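Local coordinates for protein ATP phosphoribosyltransferase (Methanobacterium thermoautotrophicum, PDB 2VD3) that probably catalyses the magnesium-dependent condensation of ATP with 5-phosphoribose 1-diphosphate, the first and controlling step of histidine biosynthesis, at residues D74-E78 with F122-T126. Residues are numbered along the deposited sequence; the frame is centred on the assembly and turned at random.
Sequences DLIVE and FPGIT
Phe122 meets three residues of helix 73-79 at the cleft between the two lobes of a periplasmic-binding-protein-like catalytic fold. Helix 73-79 belongs to one lobe. Phe122 is the N-cap residue of helix 123-132 in the other, and the Glu78 carboxylate binds the first turn of that helix. The Phe122 ring turns its edge to Leu75, with CE2 4.0 Å from Leu75 CD2. Asp74 CB approaches the same CE2 obliquely, at 4.1 Å. Glu78 OE1 also sits at the ring edge, in the ring plane, and lies 3.3 Å from Phe122 CB. The carboxylate itself is turned steeply, 79° from the ring. Pro123 has no N-H to offer, and its CD packs against Glu78 OE2. Gly124 N is the first donor; it reaches Glu78 OE2 at 2.6 Å. Ile125 N gives the second bond, to Glu78 OE1, at 2.9 Å and nearly straight (172°). Both oxygens are met on their syn sides, though each donor is tilted out of the carboxylate plane. With one amide on each oxygen, the carboxylate is hindered from turning. The negative group at a helix N-terminus would probably be stabilised by the helix dipole. The Glu78 chain starts anti to the backbone N and bends at chi2 (70°), which brings the carboxylate to these amides. A glutamine in its place has no charge and only one acceptor oxygen, and its NH2 would probably face one of the two amides, leaving that N-H without a mate. Beyond this grip Ile125 lies across Val77, with CG1 3.6 Å from Val77 CG1. Its tip, CD1, rests 3.4 Å from Asp74 O, the carbonyl that accepts the helical bond from Glu78 N.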
# COMPACT_ATOMS: atom_id res chain seq x y z
N ASP A 74 15.32 16.30 18.33
CA ASP A 74 14.95 15.28 19.30
C ASP A 74 15.77 14.00 19.13
O ASP A 74 16.25 13.42 20.10
CB ASP A 74 13.45 14.98 19.26
CG ASP A 74 12.92 14.71 17.85
OD1 ASP A 74 11.70 14.62 17.71
OD2 ASP A 74 13.70 14.59 16.88
N LEU A 75 15.93 13.58 17.88
CA LEU A 75 16.65 12.35 17.56
C LEU A 75 18.14 12.52 17.86
O LEU A 75 18.75 11.66 18.48
CB LEU A 75 16.38 11.90 16.11
CG LEU A 75 14.88 11.68 15.76
CD1 LEU A 75 14.65 11.40 14.28
CD2 LEU A 75 14.25 10.57 16.61
N ILE A 76 18.70 13.67 17.46
CA ILE A 76 20.09 14.02 17.77
C ILE A 76 20.32 14.00 19.28
O ILE A 76 21.30 13.42 19.76
CB ILE A 76 20.48 15.43 17.21
CG1 ILE A 76 20.24 15.49 15.69
CG2 ILE A 76 21.92 15.76 17.55
CD1 ILE A 76 20.42 16.86 15.08
N VAL A 77 19.41 14.60 20.05
CA VAL A 77 19.57 14.62 21.49
C VAL A 77 19.40 13.24 22.12
O VAL A 77 20.19 12.86 22.98
CB VAL A 77 18.65 15.66 22.17
CG1 VAL A 77 18.56 15.41 23.67
CG2 VAL A 77 19.19 17.06 21.91
N GLU A 78 18.38 12.49 21.66
CA GLU A 78 18.09 11.16 22.21
C GLU A 78 19.28 10.21 22.08
O GLU A 78 19.65 9.52 23.04
CB GLU A 78 16.85 10.55 21.55
CG GLU A 78 16.45 9.18 22.09
CD GLU A 78 15.89 9.22 23.52
OE1 GLU A 78 15.51 10.31 24.00
OE2 GLU A 78 15.84 8.14 24.16
N PHE A 122 11.04 8.28 23.98
CA PHE A 122 12.32 8.98 24.19
C PHE A 122 12.85 8.80 25.61
O PHE A 122 12.92 9.77 26.37
CB PHE A 122 12.18 10.47 23.84
CG PHE A 122 11.79 10.72 22.41
CD1 PHE A 122 10.45 10.73 22.03
CD2 PHE A 122 12.77 10.93 21.45
CE1 PHE A 122 10.10 10.94 20.71
CE2 PHE A 122 12.43 11.15 20.13
CZ PHE A 122 11.09 11.15 19.75
N PRO A 123 13.26 7.56 25.96
CA PRO A 123 13.72 7.28 27.33
C PRO A 123 14.95 8.09 27.73
O PRO A 123 15.06 8.48 28.89
CB PRO A 123 14.03 5.78 27.29
CG PRO A 123 14.25 5.47 25.85
CD PRO A 123 13.33 6.36 25.11
N GLY A 124 15.86 8.34 26.79
CA GLY A 124 17.06 9.13 27.08
C GLY A 124 16.74 10.54 27.54
O GLY A 124 17.14 10.96 28.63
N ILE A 125 16.02 11.27 26.70
CA ILE A 125 15.56 12.61 27.02
C ILE A 125 14.71 12.59 28.29
O ILE A 125 14.84 13.47 29.13
CB ILE A 125 14.76 13.23 25.83
CG1 ILE A 125 15.70 13.52 24.65
CG2 ILE A 125 14.00 14.50 26.26
CD1 ILE A 125 15.00 13.70 23.29
N THR A 126 13.85 11.58 28.43
CA THR A 126 12.94 11.51 29.56
C THR A 126 13.67 11.20 30.88
O THR A 126 13.41 11.86 31.89
CB THR A 126 11.72 10.56 29.32
OG1 THR A 126 11.06 10.92 28.09
CG2 THR A 126 10.70 10.67 30.46